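Local coordinates for protein glcnac-alpha-1,4-gal-releasing endo-beta-galactosidase (Clostridium perfringens, PDB 1UPS) that probably hydrolyses internal beta-galactosidic bonds of glycans as a calcium-binding family 16 glycoside hydrolase, releasing the disaccharide GlcNAc-alpha-1,4-Gal, at residues F101-T112 / V151-F161; L347-I356 / Y396-N404. All coordinates share one frame; numbering follows the deposited sequence.

Interaction 1 of 2, residues F101-T112 / V151-F161; sequences FDKSWIHNFSGT and VGMQDDTNDWF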
loop_
_atom_site.group_PDB
_atom_site.type_symbol
_atom_site.label_atom_id
_atom_site.label_comp_id
_atom_site.label_asym_id
_atom_site.label_seq_id
_atom_site.Cartn_x
_atom_site.Cartn_y
_atom_site.Cartn_z
ATOM N N PHE A 101 13.893 -0.857 15.130
ATOM C CA PHE A 101 13.539 -0.503 16.515
ATOM C C PHE A 101 13.663 -1.759 17.383
ATOM O O PHE A 101 13.810 -2.885 16.871
ATOM C CB PHE A 101 12.085 0.002 16.583
ATOM C CG PHE A 101 11.088 -1.050 16.183
ATOM C CD1 PHE A 101 10.794 -1.261 14.834
ATOM C CD2 PHE A 101 10.521 -1.890 17.146
ATOM C CE1 PHE A 101 9.917 -2.294 14.450
ATOM C CE2 PHE A 101 9.636 -2.918 16.776
ATOM C CZ PHE A 101 9.336 -3.116 15.418
ATOM N N ASP A 102 13.589 -1.559 18.694
ATOM C CA ASP A 102 13.536 -2.657 19.655
ATOM C C ASP A 102 12.770 -2.077 20.828
ATOM O O ASP A 102 13.257 -1.161 21.488
ATOM C CB ASP A 102 14.962 -3.058 20.041
ATOM C CG ASP A 102 15.027 -4.264 20.961
ATOM O OD1 ASP A 102 16.176 -4.649 21.325
ATOM O OD2 ASP A 102 14.026 -4.888 21.368
ATOM N N LYS A 103 11.566 -2.580 21.075
ATOM C CA LYS A 103 10.685 -1.926 22.033
ATOM C C LYS A 103 9.689 -2.934 22.598
ATOM O O LYS A 103 9.151 -3.755 21.851
ATOM C CB LYS A 103 9.951 -0.736 21.369
ATOM C CG LYS A 103 9.163 0.157 22.356
ATOM C CD LYS A 103 8.698 1.442 21.662
ATOM C CE LYS A 103 7.995 2.432 22.610
ATOM N NZ LYS A 103 6.561 2.094 22.802
ATOM N N SER A 104 9.444 -2.854 23.909
ATOM C CA SER A 104 8.494 -3.751 24.578
ATOM C C SER A 104 7.098 -3.681 23.945
ATOM O O SER A 104 6.672 -2.619 23.485
ATOM C CB SER A 104 8.365 -3.392 26.067
ATOM O OG SER A 104 9.523 -3.762 26.795
ATOM N N TRP A 105 6.398 -4.819 23.953
ATOM C CA TRP A 105 4.973 -4.921 23.617
ATOM C C TRP A 105 4.607 -4.721 22.136
ATOM O O TRP A 105 3.437 -4.858 21.777
ATOM C CB TRP A 105 4.130 -3.962 24.484
ATOM C CG TRP A 105 4.034 -4.359 25.930
ATOM C CD1 TRP A 105 4.605 -3.731 27.000
ATOM C CD2 TRP A 105 3.292 -5.459 26.453
ATOM N NE1 TRP A 105 4.269 -4.384 28.164
ATOM C CE2 TRP A 105 3.463 -5.452 27.858
ATOM C CE3 TRP A 105 2.501 -6.461 25.877
ATOM C CZ2 TRP A 105 2.871 -6.410 28.697
ATOM C CZ3 TRP A 105 1.909 -7.421 26.715
ATOM C CH2 TRP A 105 2.104 -7.381 28.109
ATOM N N ILE A 106 5.587 -4.448 21.277
ATOM C CA ILE A 106 5.256 -4.115 19.882
ATOM C C ILE A 106 4.666 -5.295 19.087
ATOM O O ILE A 106 5.259 -6.380 19.039
ATOM C CB ILE A 106 6.468 -3.522 19.126
ATOM C CG1 ILE A 106 6.929 -2.213 19.798
ATOM C CG2 ILE A 106 6.066 -3.262 17.657
ATOM C CD1 ILE A 106 5.815 -1.108 19.909
ATOM N N HIS A 107 3.518 -5.053 18.451
ATOM C CA HIS A 107 2.927 -6.001 17.485
ATOM C C HIS A 107 2.614 -7.362 18.129
ATOM O O HIS A 107 3.249 -8.402 17.822
ATOM C CB HIS A 107 3.799 -6.170 16.224
ATOM C CG HIS A 107 3.123 -6.971 15.149
ATOM N ND1 HIS A 107 2.004 -6.519 14.485
ATOM C CD2 HIS A 107 3.383 -8.207 14.660
ATOM C CE1 HIS A 107 1.594 -7.449 13.637
ATOM N NE2 HIS A 107 2.427 -8.474 13.710
ATOM N N ASN A 108 1.623 -7.319 19.011
ATOM C CA ASN A 108 1.167 -8.498 19.751
ATOM C C ASN A 108 0.202 -9.355 18.936
ATOM O O ASN A 108 -0.997 -9.442 19.236
ATOM C CB ASN A 108 0.548 -8.082 21.092
ATOM C CG ASN A 108 0.508 -9.225 22.083
ATOM O OD1 ASN A 108 0.920 -10.346 21.751
ATOM N ND2 ASN A 108 0.063 -8.948 23.312
ATOM N N PHE A 109 0.734 -9.990 17.894
ATOM C CA PHE A 109 -0.085 -10.753 16.951
ATOM C C PHE A 109 -0.773 -11.931 17.656
ATOM O O PHE A 109 -1.851 -12.359 17.238
ATOM C CB PHE A 109 0.761 -11.280 15.777
ATOM C CG PHE A 109 1.912 -12.140 16.197
ATOM C CD1 PHE A 109 1.769 -13.531 16.321
ATOM C CD2 PHE A 109 3.148 -11.576 16.466
ATOM C CE1 PHE A 109 2.843 -14.324 16.732
ATOM C CE2 PHE A 109 4.223 -12.356 16.881
ATOM C CZ PHE A 109 4.071 -13.741 17.013
ATOM N N SER A 110 -0.170 -12.414 18.733
ATOM C CA SER A 110 -0.723 -13.572 19.459
ATOM C C SER A 110 -1.632 -13.185 20.636
ATOM O O SER A 110 -2.288 -14.052 21.229
ATOM C CB SER A 110 0.402 -14.482 19.934
ATOM O OG SER A 110 1.079 -13.922 21.054
ATOM N N GLY A 111 -1.681 -11.892 20.963
ATOM C CA GLY A 111 -2.436 -11.416 22.125
ATOM C C GLY A 111 -1.970 -12.001 23.455
ATOM O O GLY A 111 -2.775 -12.179 24.377
ATOM N N THR A 112 -0.681 -12.295 23.568
ATOM C CA THR A 112 -0.113 -12.802 24.817
ATOM C C THR A 112 0.060 -11.712 25.897
ATOM O O THR A 112 0.200 -10.525 25.580
ATOM C CB THR A 112 1.224 -13.512 24.557
ATOM O OG1 THR A 112 1.708 -14.075 25.788
ATOM C CG2 THR A 112 2.328 -12.500 24.164
ATOM N N VAL A 151 4.962 -1.076 11.567
ATOM C CA VAL A 151 4.050 -1.223 12.692
ATOM C C VAL A 151 4.105 0.029 13.553
ATOM O O VAL A 151 5.157 0.657 13.672
ATOM C CB VAL A 151 4.382 -2.483 13.553
ATOM C CG1 VAL A 151 4.113 -3.768 12.755
ATOM C CG2 VAL A 151 5.847 -2.470 14.074
ATOM N N GLY A 152 2.970 0.391 14.142
ATOM C CA GLY A 152 2.922 1.502 15.071
ATOM C C GLY A 152 3.855 1.263 16.243
ATOM O O GLY A 152 4.044 0.121 16.700
ATOM N N MET A 153 4.446 2.346 16.741
ATOM C CA MET A 153 5.392 2.231 17.846
ATOM C C MET A 153 4.724 2.274 19.207
ATOM O O MET A 153 5.415 2.225 20.235
ATOM C CB MET A 153 6.475 3.317 17.741
ATOM C CG MET A 153 7.454 3.074 16.575
ATOM S SD MET A 153 8.395 1.518 16.647
ATOM C CE MET A 153 9.097 1.528 18.095
ATOM N N GLN A 154 3.388 2.375 19.229
ATOM C CA GLN A 154 2.630 2.250 20.484
ATOM C C GLN A 154 3.136 3.263 21.518
ATOM O O GLN A 154 3.255 2.979 22.707
ATOM C CB GLN A 154 2.682 0.787 21.003
ATOM C CG GLN A 154 1.971 -0.179 20.037
ATOM C CD GLN A 154 2.264 -1.669 20.269
ATOM O OE1 GLN A 154 2.410 -2.412 19.304
ATOM N NE2 GLN A 154 2.335 -2.096 21.528
ATOM N N ASP A 155 3.407 4.470 21.041
ATOM C CA ASP A 155 4.019 5.512 21.881
ATOM C C ASP A 155 3.060 6.138 22.882
ATOM O O ASP A 155 3.501 6.791 23.852
ATOM C CB ASP A 155 4.633 6.600 20.991
ATOM C CG ASP A 155 5.909 6.142 20.308
ATOM O OD1 ASP A 155 6.744 5.449 20.963
ATOM O OD2 ASP A 155 6.165 6.458 19.127
ATOM N N ASP A 156 1.757 5.949 22.655
ATOM C CA ASP A 156 0.734 6.481 23.566
ATOM C C ASP A 156 0.835 5.883 24.981
ATOM O O ASP A 156 0.957 6.616 25.968
ATOM C CB ASP A 156 -0.701 6.374 22.980
ATOM C CG ASP A 156 -1.060 4.965 22.505
ATOM O OD1 ASP A 156 -2.266 4.724 22.239
ATOM O OD2 ASP A 156 -0.220 4.049 22.348
ATOM N N THR A 157 0.841 4.549 25.072
ATOM C CA THR A 157 0.885 3.862 26.378
ATOM C C THR A 157 2.155 3.055 26.632
ATOM O O THR A 157 2.392 2.604 27.766
ATOM C CB THR A 157 -0.255 2.859 26.482
ATOM O OG1 THR A 157 -0.147 1.936 25.393
ATOM C CG2 THR A 157 -1.577 3.536 26.271
ATOM N N ASN A 158 2.906 2.779 25.570
ATOM C CA ASN A 158 4.062 1.888 25.642
ATOM C C ASN A 158 3.700 0.490 26.134
ATOM O O ASN A 158 4.525 -0.211 26.702
ATOM C CB ASN A 158 5.196 2.506 26.471
ATOM C CG ASN A 158 5.553 3.895 25.988
ATOM O OD1 ASN A 158 5.891 4.077 24.800
ATOM N ND2 ASN A 158 5.460 4.905 26.899
ATOM N N ASP A 159 2.451 0.110 25.926
ATOM C CA ASP A 159 2.059 -1.286 26.086
ATOM C C ASP A 159 1.255 -1.703 24.860
ATOM O O ASP A 159 1.191 -0.927 23.897
ATOM C CB ASP A 159 1.360 -1.510 27.429
ATOM C CG ASP A 159 -0.054 -0.955 27.495
ATOM O OD1 ASP A 159 -0.674 -0.574 26.467
ATOM O OD2 ASP A 159 -0.640 -0.879 28.601
ATOM N N TRP A 160 0.664 -2.904 24.873
ATOM C CA TRP A 160 -0.206 -3.335 23.762
ATOM C C TRP A 160 -1.685 -3.135 24.077
ATOM O O TRP A 160 -2.418 -2.501 23.318
ATOM C CB TRP A 160 0.044 -4.821 23.406
ATOM C CG TRP A 160 -0.950 -5.365 22.398
ATOM C CD1 TRP A 160 -2.067 -6.127 22.658
ATOM C CD2 TRP A 160 -0.922 -5.172 20.978
ATOM N NE1 TRP A 160 -2.739 -6.412 21.490
ATOM C CE2 TRP A 160 -2.046 -5.850 20.438
ATOM C CE3 TRP A 160 -0.056 -4.490 20.100
ATOM C CZ2 TRP A 160 -2.320 -5.879 19.066
ATOM C CZ3 TRP A 160 -0.325 -4.522 18.723
ATOM C CH2 TRP A 160 -1.454 -5.206 18.222
ATOM N N PHE A 161 -2.138 -3.674 25.209
ATOM C CA PHE A 161 -3.575 -3.758 25.444
ATOM C C PHE A 161 -4.292 -2.411 25.590
ATOM O O PHE A 161 -5.491 -2.292 25.258
ATOM C CB PHE A 161 -3.860 -4.715 26.608
ATOM C CG PHE A 161 -3.559 -6.142 26.267
ATOM C CD1 PHE A 161 -2.423 -6.765 26.769
ATOM C CD2 PHE A 161 -4.380 -6.840 25.388
ATOM C CE1 PHE A 161 -2.133 -8.097 26.436
ATOM C CE2 PHE A 161 -4.099 -8.173 25.050
ATOM C CZ PHE A 161 -2.966 -8.784 25.565
HETATM O O HOH W 1 6.691 -0.224 24.642
#

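Interaction 2 of 2, residues L347-I356 / Y396-N404; sequences LNIENQTGYI and YEGVLQYGN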
loop_
_atom_site.group_PDB
_atom_site.type_symbol
_atom_site.label_atom_id
_atom_site.label_comp_id
_atom_site.label_asym_id
_atom_site.label_seq_id
_atom_site.Cartn_x
_atom_site.Cartn_y
_atom_site.Cartn_z
ATOM N N LEU A 347 -22.354 11.149 -7.719
ATOM C CA LEU A 347 -22.541 10.163 -8.771
ATOM C C LEU A 347 -22.963 8.828 -8.168
ATOM O O LEU A 347 -22.331 8.345 -7.237
ATOM C CB LEU A 347 -21.243 9.993 -9.558
ATOM C CG LEU A 347 -20.776 11.277 -10.251
ATOM C CD1 LEU A 347 -19.639 10.932 -11.240
ATOM C CD2 LEU A 347 -21.942 11.977 -10.953
ATOM N N ASN A 348 -24.030 8.242 -8.702
ATOM C CA ASN A 348 -24.567 7.003 -8.147
ATOM C C ASN A 348 -25.306 6.192 -9.184
ATOM O O ASN A 348 -25.561 6.685 -10.282
ATOM C CB ASN A 348 -25.487 7.301 -6.955
ATOM C CG ASN A 348 -26.794 7.914 -7.377
ATOM O OD1 ASN A 348 -27.791 7.208 -7.540
ATOM N ND2 ASN A 348 -26.802 9.240 -7.570
ATOM N N ILE A 349 -25.642 4.946 -8.831
ATOM C CA ILE A 349 -26.376 4.047 -9.740
ATOM C C ILE A 349 -27.607 3.395 -9.082
ATOM O O ILE A 349 -27.997 2.276 -9.440
ATOM C CB ILE A 349 -25.445 2.976 -10.393
ATOM C CG1 ILE A 349 -24.919 1.963 -9.365
ATOM C CG2 ILE A 349 -24.291 3.657 -11.174
ATOM C CD1 ILE A 349 -24.205 0.741 -9.988
ATOM N N GLU A 350 -28.228 4.116 -8.154
ATOM C CA GLU A 350 -29.347 3.560 -7.363
ATOM C C GLU A 350 -30.470 2.923 -8.193
ATOM O O GLU A 350 -30.977 1.845 -7.839
ATOM C CB GLU A 350 -29.924 4.620 -6.413
ATOM C CG GLU A 350 -30.896 4.049 -5.365
ATOM C CD GLU A 350 -30.214 3.274 -4.247
ATOM O OE1 GLU A 350 -30.939 2.683 -3.402
ATOM O OE2 GLU A 350 -28.961 3.237 -4.189
ATOM N N ASN A 351 -30.857 3.577 -9.290
ATOM C CA ASN A 351 -31.966 3.085 -10.105
ATOM C C ASN A 351 -31.564 2.093 -11.203
ATOM O O ASN A 351 -32.433 1.579 -11.925
ATOM C CB ASN A 351 -32.792 4.252 -10.670
ATOM C CG ASN A 351 -33.587 4.983 -9.598
ATOM O OD1 ASN A 351 -34.496 4.408 -8.978
ATOM N ND2 ASN A 351 -33.263 6.260 -9.380
ATOM N N GLN A 352 -30.257 1.831 -11.314
ATOM C CA GLN A 352 -29.706 0.827 -12.234
ATOM C C GLN A 352 -30.264 0.966 -13.656
ATOM O O GLN A 352 -30.897 0.038 -14.200
ATOM C CB GLN A 352 -29.935 -0.597 -11.700
ATOM C CG GLN A 352 -29.239 -0.896 -10.373
ATOM C CD GLN A 352 -29.400 -2.352 -9.957
ATOM O OE1 GLN A 352 -28.651 -3.214 -10.415
ATOM N NE2 GLN A 352 -30.398 -2.631 -9.113
ATOM N N THR A 353 -30.021 2.131 -14.245
ATOM C CA THR A 353 -30.534 2.479 -15.564
ATOM C C THR A 353 -29.549 2.207 -16.708
ATOM O O THR A 353 -29.888 2.414 -17.893
ATOM C CB THR A 353 -30.888 3.974 -15.601
ATOM O OG1 THR A 353 -29.679 4.753 -15.542
ATOM C CG2 THR A 353 -31.673 4.388 -14.353
ATOM N N GLY A 354 -28.343 1.769 -16.350
ATOM C CA GLY A 354 -27.239 1.650 -17.289
ATOM C C GLY A 354 -26.416 2.930 -17.393
ATOM O O GLY A 354 -25.348 2.929 -18.017
ATOM N N TYR A 355 -26.916 4.010 -16.787
ATOM C CA TYR A 355 -26.242 5.314 -16.811
ATOM C C TYR A 355 -25.948 5.823 -15.416
ATOM O O TYR A 355 -26.701 5.551 -14.466
ATOM C CB TYR A 355 -27.082 6.353 -17.585
ATOM C CG TYR A 355 -27.295 5.960 -19.030
ATOM C CD1 TYR A 355 -26.356 6.300 -20.017
ATOM C CD2 TYR A 355 -28.418 5.218 -19.409
ATOM C CE1 TYR A 355 -26.545 5.914 -21.355
ATOM C CE2 TYR A 355 -28.617 4.824 -20.729
ATOM C CZ TYR A 355 -27.679 5.171 -21.701
ATOM O OH TYR A 355 -27.886 4.781 -23.017
ATOM N N ILE A 356 -24.850 6.565 -15.277
ATOM C CA ILE A 356 -24.538 7.203 -14.003
ATOM C C ILE A 356 -25.596 8.272 -13.733
ATOM O O ILE A 356 -25.895 9.092 -14.610
ATOM C CB ILE A 356 -23.120 7.848 -14.026
ATOM C CG1 ILE A 356 -22.041 6.794 -14.303
ATOM C CG2 ILE A 356 -22.836 8.572 -12.695
ATOM C CD1 ILE A 356 -21.889 5.743 -13.185
ATOM N N TYR A 396 -19.998 5.551 -26.387
ATOM C CA TYR A 396 -19.729 6.904 -26.901
ATOM C C TYR A 396 -21.012 7.664 -27.240
ATOM O O TYR A 396 -21.158 8.211 -28.356
ATOM C CB TYR A 396 -18.858 6.864 -28.160
ATOM C CG TYR A 396 -17.553 6.106 -28.084
ATOM C CD1 TYR A 396 -17.499 4.726 -28.336
ATOM C CD2 TYR A 396 -16.360 6.773 -27.802
ATOM C CE1 TYR A 396 -16.295 4.043 -28.311
ATOM C CE2 TYR A 396 -15.143 6.094 -27.772
ATOM C CZ TYR A 396 -15.119 4.730 -28.029
ATOM O OH TYR A 396 -13.914 4.055 -28.023
ATOM N N GLU A 397 -21.930 7.718 -26.276
ATOM C CA GLU A 397 -23.244 8.329 -26.492
ATOM C C GLU A 397 -23.317 9.792 -26.040
ATOM O O GLU A 397 -24.401 10.398 -26.078
ATOM C CB GLU A 397 -24.324 7.523 -25.766
ATOM C CG GLU A 397 -24.526 6.117 -26.334
ATOM C CD GLU A 397 -25.602 5.325 -25.603
ATOM O OE1 GLU A 397 -26.024 5.745 -24.500
ATOM O OE2 GLU A 397 -26.019 4.271 -26.136
ATOM N N GLY A 398 -22.189 10.350 -25.598
ATOM C CA GLY A 398 -22.139 11.736 -25.122
ATOM C C GLY A 398 -22.476 11.892 -23.649
ATOM O O GLY A 398 -22.458 13.009 -23.116
ATOM N N VAL A 399 -22.789 10.766 -23.003
ATOM C CA VAL A 399 -23.200 10.712 -21.598
ATOM C C VAL A 399 -22.482 9.569 -20.887
ATOM O O VAL A 399 -21.951 8.668 -21.538
ATOM C CB VAL A 399 -24.743 10.522 -21.437
ATOM C CG1 VAL A 399 -25.482 11.789 -21.882
ATOM C CG2 VAL A 399 -25.244 9.316 -22.232
ATOM N N LEU A 400 -22.493 9.593 -19.557
ATOM C CA LEU A 400 -21.707 8.656 -18.754
ATOM C C LEU A 400 -22.458 7.374 -18.439
ATOM O O LEU A 400 -23.605 7.408 -17.971
ATOM C CB LEU A 400 -21.304 9.323 -17.439
ATOM C CG LEU A 400 -20.162 8.722 -16.627
ATOM C CD1 LEU A 400 -18.890 8.610 -17.449
ATOM C CD2 LEU A 400 -19.909 9.588 -15.365
ATOM N N GLN A 401 -21.802 6.243 -18.691
ATOM C CA GLN A 401 -22.406 4.920 -18.478
ATOM C C GLN A 401 -21.765 4.198 -17.299
ATOM O O GLN A 401 -20.711 4.601 -16.811
ATOM C CB GLN A 401 -22.215 4.044 -19.719
ATOM C CG GLN A 401 -22.852 4.577 -21.010
ATOM C CD GLN A 401 -22.375 3.811 -22.216
ATOM O OE1 GLN A 401 -21.446 4.252 -22.912
ATOM N NE2 GLN A 401 -22.975 2.641 -22.454
ATOM N N TYR A 402 -22.402 3.122 -16.837
ATOM C CA TYR A 402 -21.688 2.127 -16.040
ATOM C C TYR A 402 -21.982 0.778 -16.703
ATOM O O TYR A 402 -23.011 0.617 -17.380
ATOM C CB TYR A 402 -22.103 2.118 -14.545
ATOM C CG TYR A 402 -23.500 1.579 -14.341
ATOM C CD1 TYR A 402 -24.596 2.444 -14.289
ATOM C CD2 TYR A 402 -23.735 0.196 -14.278
ATOM C CE1 TYR A 402 -25.894 1.946 -14.136
ATOM C CE2 TYR A 402 -25.019 -0.310 -14.140
ATOM C CZ TYR A 402 -26.087 0.571 -14.063
ATOM O OH TYR A 402 -27.352 0.054 -13.950
ATOM N N GLY A 403 -21.079 -0.170 -16.509
ATOM C CA GLY A 403 -21.261 -1.520 -17.018
ATOM C C GLY A 403 -20.040 -2.356 -16.690
ATOM O O GLY A 403 -19.063 -1.858 -16.123
ATOM N N ASN A 404 -20.097 -3.623 -17.075
ATOM C CA ASN A 404 -18.979 -4.534 -16.904
ATOM C C ASN A 404 -18.144 -4.522 -18.190
ATOM O O ASN A 404 -18.561 -5.051 -19.224
ATOM C CB ASN A 404 -19.504 -5.950 -16.568
ATOM C CG ASN A 404 -18.393 -6.916 -16.196
ATOM O OD1 ASN A 404 -17.216 -6.613 -16.381
ATOM N ND2 ASN A 404 -18.762 -8.090 -15.651
HETATM O O HOH W 2 -24.759 1.575 -20.271
HETATM O O HOH W 3 -25.044 9.581 -17.198
#

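Interaction 1 of 2, residues F101-T112 / V151-F161
K103 and Q154 carry the polar part of this contact, each reaching across to the opposite segment. The ammonium group of K103 donates to two acceptors: NZ lies 2.8 Å from M153 O, almost in line with that carbonyl, and 2.9 Å from N158 OD1, where it meets a lone pair in the amide plane. A water accepts from the same NZ and donates to S104 O and N158 O, while D155 OD1 is a long salt-bridge partner of K103 and is bound more strongly by R122. The bend at the end of the lysine chain (chi4 -83°) turns NZ into this cluster. Q154 uses both ends of its amide. OE1 receives H107 N at 3.0 Å on an in-plane lone pair with a nearly straight N-H (167°), and NE2 gives its hydrogens to W105 O and D159 O, coming from above both carbonyl planes. Three bonds thus fix the rotation of the amide.

Aromatic contacts flank this polar cluster. N108 CB sits over the five-membered ring of W160, 3.3 Å from its centroid, a close CH-pi contact; D159 CB lies over the pyrrole face of W105. N108 is itself held by ND2 donating to T112 O, and the F161 ring turns its edge to G111 O.

A Met-aromatic contact and apolar packing close the other end. M153 SD stands over one face of F101, 4.1 Å from the ring centroid, and V151 CG2 touches both F101 CZ and I106 CG2, the latter at 3.7 Å.

Strand 145-152 belongs to the six-stranded antiparallel sheet. Two loops at one end of the GH16 beta-sandwich are joined here, one following that strand and the other strand 101-102, away from the calcium site.

Interaction 2 of 2, residues L347-I356 / Y396-N404
L347 CD1 makes a loose apolar contact with L400 CD2 at the start of the first segment, where strand 346-348 ends. I349 comes next and packs on Y402: CG2 approaches ring atom CD1 to 3.4 Å, while CD1 of the isoleucine stands over the ring centre, 4.3 Å from the centroid. A chi1 of 68° sets CG1 between the backbone N and the carbonyl carbon, and this arm carries CD1 over the tyrosine face.

The chain then reverses through the type I turn I349-Q352. Y402 OH comes to rest against the backbone at the end of that turn, nearest to Q352 CA with Q352 CB a little farther, and accepts a weak hydrogen bond from G354 N at 3.1 Å. At the backbone angles of G354 (phi 89°) a CB would press on T353 O, which by itself calls for glycine. G354 O takes Y402 N at 3.2 Å, and water links it to Q401 NE2; Q401 OE1 accepts from the backbone N of S395.

Y355 and Q401 form an isolated antiparallel bridge as a non-hydrogen-bonded pair. It joins two short hairpins, 346-348 with 357-359 and 390-392 with 401-403, consistent with a ricin-like beta-trefoil in this C-terminal part. The Y355 ring passes V399 CG2, and its OH donates to E397 OE1 at 2.6 Å, on the syn lone pair, with ring and carboxylate 28° apart. K311 makes a cation-pi contact with the same ring.

I356 N, on the far side of the bridge, gives to L400 O at 3.1 Å. Its CG1 packs on L400 CG at 3.6 Å, CD1 touches Y402 CB, and I391 and W370 adjoin it.

The two contacts lie on opposite sides of the chain's centre, their centres 47 Å apart and their nearest atoms about 34 Å apart, so they do not touch. They come in series: interaction 1 closes at residue 161, and interaction 2 opens only at 347. No sheet is shared. Interaction 1 lies within the GH16 range and involves strand 145-152 of the six-stranded sheet; interaction 2 belongs to the C-terminal part, where two-stranded hairpins 346-348/357-359 and 390-392/401-403 meet. This separation is consistent with two independently organised lobes, a sandwich and a probable beta-trefoil, each with its own contacts between loops and short strands.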